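Side-chain contacts in Phikz039 (Pseudomonas phage phikz, PDB 3ZBQ), which is a phage tubulin-like protein (PhuZ) of the tubulin/FtsZ kind, with guanosine-5'-diphosphate bound in this model: residues 33-38 with 78-83; 225-230 with 234-239. All blocks are in the same frame, centred on the assembly; numbering follows the deposited sequence.

Contact 1 (33-38 with 78-83); sequences IDTSVQ and AELISA
The backbone N of T35, the residue that carries this contact, lies 2.6 Å from D34 OD1, with an N-H...O angle of 151°. The hydrogen comes to OD1 on its anti side, 35° out of the carboxylate plane. The setting is the nucleotide-binding half of a tubulin-like fold, where the chain leaves parallel strand 30-34 and faces helix 74-81. T35 divides its work by branch. OG1 hydrogen-bonds with S108 OG, in the GGASGS segment leading into helix 109-122, which probably corresponds to the glycine-rich signature of tubulins. Chi1 of 58° sets OG1 between the backbone N and the carbonyl carbon and turns CG2 anti to that carbon, toward the helix. The side chain of T35 lies about 6 Å from GDP, so the contact packs beside the nucleotide pocket. I81 crosses T35 at about a right angle, and L80 runs past it in the opposite direction; M70 touches both T35 and L80. With no hydrogen bond between the segments and 80 Å² buried in all, the joint is purely methyl packing: T35 CG2 lies 3.7 Å from I81 CG2 and 4.1 Å from L80 CD2.

Contact 2 (225-230 with 234-239); sequences HVCFDR and QAILDP
R230 and Q234 are joined by one helical i to i+4 turn: Q234 N donates to R230 O at 2.9 Å, at 152° and in the carbonyl plane. This bond spans the short helix 230-234, whose N-cap is D229, with OD1 taking the N-H of E232. Strand 222-227 leads into the helix and strand 239-246 follows it, a short helical connection between two parallel strands separated by antiparallel 275-281; all of this belongs to the phage tubulin C-terminal domain. Past the helix, the backbone at I236 comes back beside the strand, its CA 7.9 Å from that of H225. I236 then does most of the packing. Its CD1 sits over one face of the H225 imidazole, 3.8 Å from the centroid and 23° off the normal, a CH-pi contact displaced toward the rim. CG2 reaches the ring at CD2, 3.7 Å away, while CG1 lies 4.2 Å from C227 SG. CG1 is anti to the carbonyl carbon (chi1 -52°), which carries CD1 over the ring. The imidazole is also held at NE2, by N281 OD1 of strand 275-281, and I236 touches N281 too. The chemistry therefore implies a ring with two restraints: a polar bond at NE2 limits its rotation, while the CH-pi contact of I236, largely dispersion, acts on its face.

Overall arrangement
Both contacts reach the same mixed sheet, but on opposite sides of the chain's centre, with their own centres 36 Å apart and nearest atoms about 21 Å apart. Contact 1 is buried: two of its three touching residues are buried, it joins segments 40 residues apart, and it lies near GDP. Contact 2 is a surface contact between close neighbours in sequence and buries about three times the area, 236 against 80 Å². Their chemistry follows: 33-38 with 78-83 joins the loop leaving strand 30-34 to helix 74-81 through aliphatic methyls alone, whereas 225-230 with 234-239 combines a helical backbone bond with aliphatic packing on an imidazole face, within the C-terminal domain.

Contact 1 (33-38 with 78-83)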
ATOM      1  N   ILE A  33       1.859 -11.021   7.091  1.00  4.92           N
ATOM      2  CA  ILE A  33       3.192 -10.832   7.645  1.00  4.96           C
ATOM      3  C   ILE A  33       3.169  -9.659   8.615  1.00  5.57           C
ATOM      4  O   ILE A  33       2.735  -8.561   8.269  1.00  4.89           O
ATOM      5  CB  ILE A  33       4.252 -10.551   6.547  1.00  6.53           C
ATOM      6  CG1 ILE A  33       4.136 -11.547   5.385  1.00  7.11           C
ATOM      7  CG2 ILE A  33       5.661 -10.592   7.134  1.00  9.07           C
ATOM      8  CD1 ILE A  33       3.194 -11.097   4.309  1.00 13.92           C
ATOM      9  N   ASP A  34       3.640  -9.887   9.834  1.00  6.40           N
ATOM     10  CA  ASP A  34       3.633  -8.835  10.848  1.00  6.96           C
ATOM     11  C   ASP A  34       4.763  -9.061  11.835  1.00  8.37           C
ATOM     12  O   ASP A  34       5.505 -10.047  11.743  1.00  7.59           O
ATOM     13  CB  ASP A  34       2.296  -8.833  11.591  1.00  8.38           C
ATOM     14  CG  ASP A  34       1.970  -7.489  12.228  1.00 10.30           C
ATOM     15  OD1 ASP A  34       2.867  -6.615  12.325  1.00  5.18           O
ATOM     16  OD2 ASP A  34       0.799  -7.312  12.633  1.00 11.51           O
ATOM     17  N   THR A  35       4.888  -8.137  12.779  1.00  6.36           N
ATOM     18  CA  THR A  35       5.868  -8.232  13.863  1.00  7.57           C
ATOM     19  C   THR A  35       5.143  -8.383  15.196  1.00  8.86           C
ATOM     20  O   THR A  35       5.698  -8.113  16.265  1.00  9.05           O
ATOM     21  CB  THR A  35       6.740  -6.973  13.920  1.00  6.62           C
ATOM     22  OG1 THR A  35       5.886  -5.838  14.101  1.00  5.59           O
ATOM     23  CG2 THR A  35       7.526  -6.800  12.609  1.00  6.92           C
ATOM     24  N   SER A  36       3.893  -8.822  15.133  1.00  8.42           N
ATOM     25  CA  SER A  36       3.021  -8.806  16.304  1.00 12.36           C
ATOM     26  C   SER A  36       2.061  -9.991  16.272  1.00 12.12           C
ATOM     27  O   SER A  36       1.448 -10.260  15.238  1.00 15.10           O
ATOM     28  CB  SER A  36       2.240  -7.489  16.320  1.00 17.71           C
ATOM     29  OG  SER A  36       1.074  -7.563  17.123  1.00 21.19           O
ATOM     30  N   VAL A  37       1.945 -10.711  17.390  1.00 10.25           N
ATOM     31  CA  VAL A  37       0.978 -11.813  17.475  1.00 12.33           C
ATOM     32  C   VAL A  37      -0.402 -11.293  17.852  1.00 17.76           C
ATOM     33  O   VAL A  37      -1.410 -11.950  17.611  1.00 17.57           O
ATOM     34  CB  VAL A  37       1.421 -12.920  18.458  1.00 15.69           C
ATOM     35  CG1 VAL A  37       2.771 -13.461  18.053  1.00 13.58           C
ATOM     36  CG2 VAL A  37       1.476 -12.387  19.885  1.00 15.78           C
ATOM     37  N   GLN A  38      -0.441 -10.101  18.438  1.00 17.19           N
ATOM     38  CA  GLN A  38      -1.702  -9.535  18.896  1.00 20.61           C
ATOM     39  C   GLN A  38      -2.673  -9.294  17.735  1.00 22.37           C
ATOM     40  O   GLN A  38      -3.890  -9.461  17.884  1.00 24.49           O
ATOM     41  CB  GLN A  38      -1.467  -8.235  19.668  1.00 19.54           C
ATOM     42  CG  GLN A  38      -2.665  -7.826  20.500  1.00 24.46           C
ATOM     43  CD  GLN A  38      -3.022  -6.364  20.357  1.00 23.24           C
ATOM     44  OE1 GLN A  38      -2.343  -5.610  19.665  1.00 22.67           O
ATOM     45  NE2 GLN A  38      -4.103  -5.954  21.023  1.00 28.88           N
ATOM     46  N   ALA A  78      12.302  -1.521  10.234  1.00  8.08           N
ATOM     47  CA  ALA A  78      13.090  -1.821   9.035  1.00 10.66           C
ATOM     48  C   ALA A  78      14.364  -2.598   9.388  1.00 13.55           C
ATOM     49  O   ALA A  78      14.746  -3.529   8.677  1.00 12.42           O
ATOM     50  CB  ALA A  78      13.417  -0.544   8.277  1.00  8.04           C
ATOM     51  N   GLU A  79      15.011  -2.222  10.491  1.00  9.36           N
ATOM     52  CA  GLU A  79      16.205  -2.935  10.961  1.00 10.76           C
ATOM     53  C   GLU A  79      15.898  -4.396  11.228  1.00 11.18           C
ATOM     54  O   GLU A  79      16.719  -5.282  10.972  1.00 14.60           O
ATOM     55  CB  GLU A  79      16.703  -2.346  12.284  1.00 16.18           C
ATOM     56  CG  GLU A  79      17.502  -1.076  12.196  1.00 23.14           C
ATOM     57  CD  GLU A  79      17.964  -0.614  13.575  1.00 40.15           C
ATOM     58  OE1 GLU A  79      18.822  -1.302  14.177  1.00 49.76           O
ATOM     59  OE2 GLU A  79      17.464   0.427  14.061  1.00 40.60           O
ATOM     60  N   LEU A  80      14.713  -4.638  11.779  1.00  6.62           N
ATOM     61  CA  LEU A  80      14.326  -5.979  12.171  1.00 10.64           C
ATOM     62  C   LEU A  80      13.995  -6.811  10.936  1.00 11.67           C
ATOM     63  O   LEU A  80      14.550  -7.884  10.730  1.00  9.58           O
ATOM     64  CB  LEU A  80      13.115  -5.943  13.103  1.00  9.43           C
ATOM     65  CG  LEU A  80      12.499  -7.325  13.365  1.00 12.80           C
ATOM     66  CD1 LEU A  80      13.507  -8.271  14.016  1.00 15.65           C
ATOM     67  CD2 LEU A  80      11.238  -7.230  14.194  1.00 14.92           C
ATOM     68  N   ILE A  81      13.100  -6.287  10.108  1.00  9.60           N
ATOM     69  CA  ILE A  81      12.459  -7.102   9.079  1.00  7.77           C
ATOM     70  C   ILE A  81      13.241  -7.293   7.776  1.00 10.93           C
ATOM     71  O   ILE A  81      13.015  -8.270   7.068  1.00  7.72           O
ATOM     72  CB  ILE A  81      11.007  -6.614   8.777  1.00  8.31           C
ATOM     73  CG1 ILE A  81      10.998  -5.238   8.098  1.00 10.08           C
ATOM     74  CG2 ILE A  81      10.173  -6.591  10.057  1.00  8.19           C
ATOM     75  CD1 ILE A  81      10.977  -5.306   6.559  1.00  8.78           C
ATOM     76  N   SER A  82      14.130  -6.360   7.444  1.00 11.69           N
ATOM     77  CA  SER A  82      14.739  -6.358   6.103  1.00 12.01           C
ATOM     78  C   SER A  82      15.425  -7.664   5.710  1.00 12.93           C
ATOM     79  O   SER A  82      15.255  -8.151   4.588  1.00 10.56           O
ATOM     80  CB  SER A  82      15.711  -5.192   5.955  1.00 16.69           C
ATOM     81  OG  SER A  82      15.012  -3.960   5.998  1.00 20.75           O
ATOM     82  N   ALA A  83      16.188  -8.242   6.628  1.00 12.10           N
ATOM     83  CA  ALA A  83      16.935  -9.465   6.319  1.00 17.12           C
ATOM     84  C   ALA A  83      16.035 -10.694   6.142  1.00 13.87           C
ATOM     85  O   ALA A  83      16.470 -11.713   5.604  1.00 15.98           O
ATOM     86  CB  ALA A  83      18.001  -9.727   7.380  1.00 14.58           C
TER

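Contact 2 (225-230 with 234-239)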
ATOM      1  N   HIS A 225      -6.016   4.266 -10.001  1.00  5.09           N
ATOM      2  CA  HIS A 225      -7.382   4.671  -9.710  1.00  6.89           C
ATOM      3  C   HIS A 225      -8.358   3.610 -10.209  1.00  7.77           C
ATOM      4  O   HIS A 225      -8.431   3.338 -11.415  1.00  7.21           O
ATOM      5  CB  HIS A 225      -7.695   6.011 -10.385  1.00  8.07           C
ATOM      6  CG  HIS A 225      -6.690   7.086 -10.100  1.00  9.00           C
ATOM      7  ND1 HIS A 225      -6.855   8.008  -9.083  1.00  9.71           N
ATOM      8  CD2 HIS A 225      -5.515   7.390 -10.698  1.00  9.05           C
ATOM      9  CE1 HIS A 225      -5.819   8.830  -9.069  1.00 11.27           C
ATOM     10  NE2 HIS A 225      -4.994   8.478 -10.042  1.00 10.67           N
ATOM     11  N   VAL A 226      -9.104   3.008  -9.289  1.00  7.08           N
ATOM     12  CA  VAL A 226     -10.129   2.042  -9.664  1.00  7.50           C
ATOM     13  C   VAL A 226     -11.445   2.774  -9.886  1.00  8.39           C
ATOM     14  O   VAL A 226     -11.999   3.360  -8.957  1.00  9.22           O
ATOM     15  CB  VAL A 226     -10.294   0.937  -8.606  1.00  6.86           C
ATOM     16  CG1 VAL A 226     -11.385  -0.051  -9.034  1.00  8.50           C
ATOM     17  CG2 VAL A 226      -8.977   0.198  -8.399  1.00  6.54           C
ATOM     18  N   CYS A 227     -11.924   2.755 -11.129  1.00  7.65           N
ATOM     19  CA  CYS A 227     -13.093   3.546 -11.521  1.00 11.10           C
ATOM     20  C   CYS A 227     -14.239   2.632 -11.924  1.00 12.47           C
ATOM     21  O   CYS A 227     -14.037   1.686 -12.685  1.00 11.61           O
ATOM     22  CB  CYS A 227     -12.740   4.469 -12.696  1.00 10.64           C
ATOM     23  SG  CYS A 227     -11.279   5.510 -12.417  1.00 10.88           S
ATOM     24  N   PHE A 228     -15.446   2.921 -11.440  1.00  9.42           N
ATOM     25  CA  PHE A 228     -16.574   2.009 -11.652  1.00 10.95           C
ATOM     26  C   PHE A 228     -17.561   2.437 -12.741  1.00 14.88           C
ATOM     27  O   PHE A 228     -18.578   1.770 -12.967  1.00 12.58           O
ATOM     28  CB  PHE A 228     -17.280   1.710 -10.335  1.00 12.49           C
ATOM     29  CG  PHE A 228     -16.403   1.008  -9.346  1.00 13.11           C
ATOM     30  CD1 PHE A 228     -16.177  -0.359  -9.451  1.00 15.20           C
ATOM     31  CD2 PHE A 228     -15.765   1.718  -8.338  1.00 17.28           C
ATOM     32  CE1 PHE A 228     -15.352  -1.009  -8.553  1.00 16.06           C
ATOM     33  CE2 PHE A 228     -14.934   1.074  -7.439  1.00 15.01           C
ATOM     34  CZ  PHE A 228     -14.735  -0.292  -7.538  1.00 12.92           C
ATOM     35  N   ASP A 229     -17.237   3.528 -13.431  1.00 15.63           N
ATOM     36  CA  ASP A 229     -17.943   3.899 -14.661  1.00 10.83           C
ATOM     37  C   ASP A 229     -17.051   4.721 -15.604  1.00 13.45           C
ATOM     38  O   ASP A 229     -15.918   5.067 -15.250  1.00 11.92           O
ATOM     39  CB  ASP A 229     -19.261   4.627 -14.359  1.00 11.27           C
ATOM     40  CG  ASP A 229     -19.066   5.924 -13.589  1.00 15.72           C
ATOM     41  OD1 ASP A 229     -17.992   6.548 -13.682  1.00 17.13           O
ATOM     42  OD2 ASP A 229     -20.014   6.336 -12.890  1.00 21.54           O
ATOM     43  N   ARG A 230     -17.562   5.030 -16.796  1.00 13.78           N
ATOM     44  CA  ARG A 230     -16.776   5.748 -17.795  1.00 13.69           C
ATOM     45  C   ARG A 230     -16.351   7.110 -17.277  1.00 11.77           C
ATOM     46  O   ARG A 230     -15.201   7.532 -17.453  1.00 13.90           O
ATOM     47  CB  ARG A 230     -17.578   5.925 -19.094  1.00 14.22           C
ATOM     48  CG  ARG A 230     -16.747   6.440 -20.268  1.00 19.42           C
ATOM     49  CD  ARG A 230     -17.628   6.898 -21.444  1.00 16.17           C
ATOM     50  NE  ARG A 230     -18.349   8.136 -21.136  1.00 20.89           N
ATOM     51  CZ  ARG A 230     -19.654   8.213 -20.873  1.00 22.72           C
ATOM     52  NH1 ARG A 230     -20.414   7.122 -20.889  1.00 21.66           N
ATOM     53  NH2 ARG A 230     -20.205   9.390 -20.595  1.00 23.58           N
ATOM     54  N   GLN A 234     -12.693   8.970 -16.912  1.00 14.94           N
ATOM     55  CA  GLN A 234     -12.480  10.174 -17.716  1.00 17.60           C
ATOM     56  C   GLN A 234     -11.854  11.316 -16.916  1.00 17.09           C
ATOM     57  O   GLN A 234     -11.075  12.109 -17.451  1.00 19.46           O
ATOM     58  CB  GLN A 234     -13.814  10.630 -18.314  1.00 18.45           C
ATOM     59  CG  GLN A 234     -13.695  11.571 -19.493  1.00 26.53           C
ATOM     60  CD  GLN A 234     -15.055  11.974 -20.032  1.00 41.81           C
ATOM     61  OE1 GLN A 234     -15.963  12.308 -19.265  1.00 51.03           O
ATOM     62  NE2 GLN A 234     -15.208  11.931 -21.352  1.00 41.93           N
ATOM     63  N   ALA A 235     -12.188  11.385 -15.631  1.00 15.56           N
ATOM     64  CA  ALA A 235     -11.736  12.474 -14.768  1.00 18.06           C
ATOM     65  C   ALA A 235     -10.259  12.364 -14.380  1.00 18.57           C
ATOM     66  O   ALA A 235      -9.672  13.320 -13.869  1.00 21.28           O
ATOM     67  CB  ALA A 235     -12.607  12.552 -13.522  1.00 16.94           C
ATOM     68  N   ILE A 236      -9.659  11.198 -14.606  1.00 15.36           N
ATOM     69  CA  ILE A 236      -8.250  11.021 -14.257  1.00 14.07           C
ATOM     70  C   ILE A 236      -7.344  11.784 -15.226  1.00 16.21           C
ATOM     71  O   ILE A 236      -7.371  11.548 -16.446  1.00 11.74           O
ATOM     72  CB  ILE A 236      -7.850   9.533 -14.198  1.00 10.99           C
ATOM     73  CG1 ILE A 236      -8.809   8.753 -13.298  1.00 10.09           C
ATOM     74  CG2 ILE A 236      -6.388   9.388 -13.744  1.00 10.29           C
ATOM     75  CD1 ILE A 236      -8.874   9.248 -11.857  1.00 10.74           C
ATOM     76  N   LEU A 237      -6.548  12.697 -14.670  1.00 13.43           N
ATOM     77  CA  LEU A 237      -5.652  13.558 -15.445  1.00 14.27           C
ATOM     78  C   LEU A 237      -4.413  12.827 -15.949  1.00 12.41           C
ATOM     79  O   LEU A 237      -3.804  12.046 -15.212  1.00  7.78           O
ATOM     80  CB  LEU A 237      -5.191  14.747 -14.601  1.00 15.44           C
ATOM     81  CG  LEU A 237      -6.255  15.692 -14.056  1.00 22.04           C
ATOM     82  CD1 LEU A 237      -5.602  16.828 -13.263  1.00 22.92           C
ATOM     83  CD2 LEU A 237      -7.107  16.230 -15.191  1.00 20.89           C
ATOM     84  N   ASP A 238      -4.038  13.114 -17.197  1.00 11.20           N
ATOM     85  CA  ASP A 238      -2.831  12.561 -17.811  1.00 12.23           C
ATOM     86  C   ASP A 238      -2.659  11.050 -17.583  1.00 12.12           C
ATOM     87  O   ASP A 238      -1.631  10.617 -17.050  1.00  7.93           O
ATOM     88  CB  ASP A 238      -1.585  13.316 -17.328  1.00 12.88           C
ATOM     89  CG  ASP A 238      -1.601  14.791 -17.719  1.00 18.47           C
ATOM     90  OD1 ASP A 238      -2.480  15.199 -18.506  1.00 22.95           O
ATOM     91  OD2 ASP A 238      -0.727  15.540 -17.238  1.00 21.62           O
ATOM     92  N   PRO A 239      -3.658  10.243 -17.990  1.00  9.67           N
ATOM     93  CA  PRO A 239      -3.520   8.806 -17.731  1.00  6.99           C
ATOM     94  C   PRO A 239      -2.359   8.193 -18.516  1.00  8.63           C
ATOM     95  O   PRO A 239      -2.163   8.511 -19.702  1.00  8.19           O
ATOM     96  CB  PRO A 239      -4.858   8.232 -18.212  1.00  9.42           C
ATOM     97  CG  PRO A 239      -5.349   9.211 -19.249  1.00 10.82           C
ATOM     98  CD  PRO A 239      -4.883  10.561 -18.753  1.00 12.23           C
TER
HETATM   99  O   HOH W   1     -18.196  11.353 -19.583  1.00 27.43           O